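Local coordinates for coat protein (Sulfolobus turreted icosahedral virus, PDB 2BBD) that serves as the major capsid protein of an icosahedral archaeal virus, with a structure that points to common ancestry with eukaryotic and bacterial viruses, at residues 189-194 and 302-307; 201-206 and 293-298. All blocks are in the same frame, centred on the assembly; numbering follows the deposited sequence.

Interaction 1 (189-194 and 302-307); sequences PTFNVP and QDNVYS
Backbone hydrogen bonds pair T190 with V305 and V193 with D303, so the end of strand 182-193 lies antiparallel to the start of strand 303-313. These strands are neighbours in a mixed sheet, with 210-219 beyond 303-313, in the second jelly roll of the double jelly-roll capsid fold. The T190 N to V305 O bond (2.8 Å) is answered by V305 N to T190 O. The V193 pair repeats this, its return bond from D303 N to V193 O being longer (3.1 Å) and more bent. Between the two pairs the register slips by one residue, a beta bulge in which F191 and N192 together face N304.

At the bulge a side chain supplies the acceptor: the amide oxygen of N304 takes the backbone N-H of N192 (N to OD1 2.8 Å) in a nearly straight bond, 171° at the hydrogen. The asparagine CG stands beside its own backbone N (chi1 -71°), which brings the carboxamide up to the opposite strand. The amide plane there is almost perpendicular to the F191 ring, whose edge CG meets.

Packing contacts divide between the two faces. On the face of P189 and Y306, the proline CB rests against the tyrosine ring (CB to CE1 3.5 Å), and the hydroxyl of Y306 comes to the edge of F191, OH to CE1 3.5 Å. On the other face V193 and V305 meet through single methyls, CG2 to CG2 3.5 Å, tight for two carbons.

Just ahead of strand 303-313, Q302 CG rests on V193 O, which Q302 CA also approaches in a CA-H...O contact.

Where the bulge turns N192 N away from the regular pattern, an asparagine carbonyl thus stands in as acceptor, and the strands remain bonded on both sides of it.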
# COMPACT_ATOMS: atom_id res chain seq x y z
N PRO A 189 7.61 9.39 0.51
CA PRO A 189 7.23 10.67 -0.10
C PRO A 189 8.43 11.45 -0.62
O PRO A 189 9.57 11.17 -0.27
CB PRO A 189 6.55 11.39 1.05
CG PRO A 189 7.43 11.00 2.22
CD PRO A 189 7.68 9.51 1.99
N THR A 190 8.14 12.44 -1.46
CA THR A 190 9.15 13.34 -2.01
C THR A 190 8.41 14.67 -2.14
O THR A 190 7.52 14.82 -2.98
CB THR A 190 9.68 12.93 -3.39
OG1 THR A 190 10.36 11.68 -3.31
CG2 THR A 190 10.65 14.00 -3.90
N PHE A 191 8.78 15.62 -1.30
CA PHE A 191 8.13 16.91 -1.31
C PHE A 191 8.76 17.94 -2.24
O PHE A 191 9.93 17.84 -2.61
CB PHE A 191 8.09 17.47 0.12
CG PHE A 191 7.53 16.49 1.12
CD1 PHE A 191 6.21 16.06 1.03
CD2 PHE A 191 8.33 15.97 2.14
CE1 PHE A 191 5.69 15.12 1.94
CE2 PHE A 191 7.83 15.03 3.05
CZ PHE A 191 6.51 14.61 2.94
N ASN A 192 7.94 18.89 -2.64
CA ASN A 192 8.34 20.00 -3.47
C ASN A 192 9.02 19.67 -4.79
O ASN A 192 10.06 20.23 -5.11
CB ASN A 192 9.24 20.93 -2.65
CG ASN A 192 8.72 21.11 -1.23
OD1 ASN A 192 7.57 21.50 -1.02
ND2 ASN A 192 9.57 20.83 -0.24
N VAL A 193 8.44 18.75 -5.55
CA VAL A 193 9.00 18.39 -6.85
C VAL A 193 8.54 19.47 -7.83
O VAL A 193 7.34 19.64 -8.07
CB VAL A 193 8.49 17.04 -7.33
CG1 VAL A 193 9.06 16.74 -8.71
CG2 VAL A 193 8.87 15.95 -6.33
N PRO A 194 9.49 20.22 -8.41
CA PRO A 194 9.20 21.29 -9.37
C PRO A 194 8.55 20.90 -10.69
O PRO A 194 8.72 19.78 -11.18
CB PRO A 194 10.57 21.95 -9.57
CG PRO A 194 11.50 20.79 -9.44
CD PRO A 194 10.94 20.04 -8.24
N GLN A 302 4.23 22.34 -9.39
CA GLN A 302 5.13 21.86 -8.35
C GLN A 302 4.24 21.16 -7.34
O GLN A 302 3.39 21.78 -6.71
CB GLN A 302 5.87 23.01 -7.68
CG GLN A 302 6.85 22.54 -6.60
CD GLN A 302 7.74 23.66 -6.09
OE1 GLN A 302 8.38 24.37 -6.86
NE2 GLN A 302 7.79 23.82 -4.77
N ASP A 303 4.42 19.85 -7.20
CA ASP A 303 3.60 19.07 -6.28
C ASP A 303 4.41 18.19 -5.36
O ASP A 303 5.63 18.10 -5.46
CB ASP A 303 2.64 18.14 -7.04
CG ASP A 303 1.84 18.85 -8.12
OD1 ASP A 303 1.38 19.98 -7.88
OD2 ASP A 303 1.66 18.25 -9.20
N ASN A 304 3.70 17.51 -4.46
CA ASN A 304 4.34 16.58 -3.56
C ASN A 304 4.03 15.21 -4.16
O ASN A 304 2.91 14.95 -4.60
CB ASN A 304 3.78 16.74 -2.15
CG ASN A 304 4.24 18.04 -1.50
OD1 ASN A 304 5.35 18.50 -1.74
ND2 ASN A 304 3.38 18.63 -0.68
N VAL A 305 5.05 14.36 -4.22
CA VAL A 305 4.91 13.03 -4.80
C VAL A 305 4.96 11.91 -3.77
O VAL A 305 5.76 11.94 -2.83
CB VAL A 305 6.04 12.79 -5.83
CG1 VAL A 305 5.83 11.45 -6.54
CG2 VAL A 305 6.08 13.96 -6.84
N TYR A 306 4.12 10.91 -3.97
CA TYR A 306 4.06 9.77 -3.07
C TYR A 306 4.25 8.47 -3.82
O TYR A 306 3.56 8.19 -4.80
CB TYR A 306 2.73 9.76 -2.34
CG TYR A 306 2.61 10.98 -1.46
CD1 TYR A 306 3.23 11.02 -0.21
CD2 TYR A 306 1.94 12.11 -1.92
CE1 TYR A 306 3.18 12.17 0.55
CE2 TYR A 306 1.90 13.26 -1.16
CZ TYR A 306 2.52 13.29 0.07
OH TYR A 306 2.49 14.44 0.82
N SER A 307 5.21 7.68 -3.35
CA SER A 307 5.52 6.41 -3.97
C SER A 307 5.33 5.24 -3.00
O SER A 307 6.03 5.14 -1.98
CB SER A 307 6.96 6.42 -4.48
OG SER A 307 7.32 5.17 -5.03

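Interaction 2 (201-206 and 293-298); sequences HVAYLQ and IEYDLA
The Y295 ring lies beneath V202, whose CB sits over one face, 3.8 Å from the ring centroid and 21° off its normal, a CH-pi contact. The valine's CG1, anti to its backbone N, reaches across to the phenolic end of the ring, while CG2 takes the other direction and touches CG of L297 at 3.9 Å. A203 CB and L205 CD2 add contacts on the CE2 and CD2 side of the tyrosine.

Two residues of strand 200-204, V202 and A203, stand opposite the single Y295, a classic beta bulge, with bonds from V202 N to Y295 O (3.1 Å) and from Y295 N to A203 O (3.0 Å).

On the other face of the sheet the imidazole of H201 and the carboxylate of E294 are turned 31° from one another. ND1 donates to E294 OE1 at 2.7 Å, approaching from above the carboxylate plane, and the bond is bent to 140° at the hydrogen. H201 CE1 also lies over the centre of the Y204 ring, 3.4 Å above its plane, so the imidazole has a carboxylate at ND1 and an aromatic face at CE1. Farther along, L205 N bonds to I293 O, and a water bridges L205 O to I293 N.

Strand 200-204 is an outermost strand of its four-stranded antiparallel sheet, and strand 293-299 lies between it and strand 230-237, where Y233 touches both Y295 and L297. The face bearing Y295 packs on strands 303-313 and 210-219 of the larger sheet, through residues such as Y309 and V216.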
# COMPACT_ATOMS: atom_id res chain seq x y z
N HIS A 201 14.49 14.08 -11.56
CA HIS A 201 14.72 13.14 -10.47
C HIS A 201 13.81 13.30 -9.26
O HIS A 201 13.75 14.37 -8.65
CB HIS A 201 16.17 13.23 -10.00
CG HIS A 201 16.46 12.38 -8.81
ND1 HIS A 201 16.71 11.02 -8.90
CD2 HIS A 201 16.50 12.67 -7.48
CE1 HIS A 201 16.89 10.52 -7.69
NE2 HIS A 201 16.77 11.50 -6.82
N VAL A 202 13.11 12.22 -8.91
CA VAL A 202 12.25 12.22 -7.74
C VAL A 202 13.00 11.52 -6.59
O VAL A 202 13.25 12.12 -5.54
CB VAL A 202 10.94 11.47 -8.01
CG1 VAL A 202 10.04 11.53 -6.78
CG2 VAL A 202 10.23 12.09 -9.22
N ALA A 203 13.37 10.26 -6.80
CA ALA A 203 14.09 9.49 -5.79
C ALA A 203 14.81 8.28 -6.39
O ALA A 203 14.58 7.92 -7.54
CB ALA A 203 13.12 9.02 -4.69
N TYR A 204 15.68 7.67 -5.59
CA TYR A 204 16.40 6.47 -5.99
C TYR A 204 15.72 5.30 -5.30
O TYR A 204 15.21 5.46 -4.19
CB TYR A 204 17.86 6.51 -5.53
CG TYR A 204 18.72 7.55 -6.22
CD1 TYR A 204 19.12 7.40 -7.54
CD2 TYR A 204 19.12 8.70 -5.53
CE1 TYR A 204 19.92 8.37 -8.17
CE2 TYR A 204 19.90 9.67 -6.13
CZ TYR A 204 20.30 9.50 -7.45
OH TYR A 204 21.06 10.49 -8.05
N LEU A 205 15.68 4.15 -5.95
CA LEU A 205 15.08 2.97 -5.32
C LEU A 205 16.20 2.37 -4.47
O LEU A 205 17.31 2.17 -4.96
CB LEU A 205 14.64 1.94 -6.36
CG LEU A 205 13.75 2.36 -7.52
CD1 LEU A 205 13.06 1.12 -8.06
CD2 LEU A 205 12.74 3.40 -7.09
N GLN A 206 15.92 2.10 -3.21
CA GLN A 206 16.95 1.51 -2.36
C GLN A 206 17.13 0.05 -2.67
O GLN A 206 16.18 -0.65 -3.02
CB GLN A 206 16.60 1.68 -0.89
CG GLN A 206 15.29 1.05 -0.51
CD GLN A 206 14.97 1.25 0.96
OE1 GLN A 206 15.58 0.63 1.83
NE2 GLN A 206 14.02 2.14 1.23
N ILE A 293 19.32 3.37 -9.47
CA ILE A 293 18.10 3.45 -10.26
C ILE A 293 17.18 4.49 -9.62
O ILE A 293 16.91 4.46 -8.43
CB ILE A 293 17.38 2.09 -10.33
CG1 ILE A 293 18.36 1.01 -10.79
CG2 ILE A 293 16.21 2.18 -11.31
CD1 ILE A 293 17.74 -0.38 -10.95
N GLU A 294 16.72 5.43 -10.45
CA GLU A 294 15.85 6.51 -10.01
C GLU A 294 14.56 6.51 -10.81
O GLU A 294 14.49 5.95 -11.91
CB GLU A 294 16.54 7.85 -10.25
CG GLU A 294 17.03 8.01 -11.70
CD GLU A 294 17.42 9.42 -12.08
OE1 GLU A 294 17.90 10.19 -11.21
OE2 GLU A 294 17.26 9.78 -13.27
N TYR A 295 13.52 7.12 -10.25
CA TYR A 295 12.27 7.26 -10.99
C TYR A 295 12.10 8.78 -11.09
O TYR A 295 12.38 9.52 -10.14
CB TYR A 295 11.10 6.56 -10.29
CG TYR A 295 10.40 7.28 -9.16
CD1 TYR A 295 9.35 8.17 -9.42
CD2 TYR A 295 10.73 7.03 -7.83
CE1 TYR A 295 8.65 8.77 -8.38
CE2 TYR A 295 10.04 7.63 -6.79
CZ TYR A 295 9.00 8.50 -7.07
OH TYR A 295 8.32 9.10 -6.04
N ASP A 296 11.71 9.24 -12.28
CA ASP A 296 11.56 10.66 -12.55
C ASP A 296 10.17 11.01 -13.06
O ASP A 296 9.50 10.17 -13.67
CB ASP A 296 12.59 11.09 -13.61
CG ASP A 296 13.98 10.54 -13.34
OD1 ASP A 296 14.67 10.17 -14.31
OD2 ASP A 296 14.39 10.48 -12.16
N LEU A 297 9.76 12.24 -12.83
CA LEU A 297 8.46 12.69 -13.29
C LEU A 297 8.48 14.06 -13.94
O LEU A 297 9.34 14.90 -13.65
CB LEU A 297 7.46 12.72 -12.12
CG LEU A 297 7.08 11.42 -11.41
CD1 LEU A 297 6.17 11.76 -10.23
CD2 LEU A 297 6.39 10.45 -12.38
N ALA A 298 7.54 14.27 -14.85
CA ALA A 298 7.38 15.56 -15.52
C ALA A 298 6.05 16.02 -14.97
O ALA A 298 5.03 15.35 -15.15
CB ALA A 298 7.29 15.38 -17.03
O HOH W 1 19.37 2.38 -6.82

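Overall arrangement
The strands of interaction 2 are the chain neighbours of those of interaction 1: 182-193 leads to 200-204, and 293-299 to 303-313. Each interaction is an antiparallel pairing interrupted by a bulge, but they belong to two different sheets, packed face to face with the contact centres 11 Å apart. The sheets meet where V305 and S307 touch the hydroxyl of Y295 and T190 touches V202. Interaction 2 is the more buried, with an aromatic-aliphatic cluster on its inward face and a histidine-carboxylate bond on the other. Interaction 1 is only partly buried: its valines face the sheet of interaction 2, while its amide and aromatic groups lie toward its more exposed side.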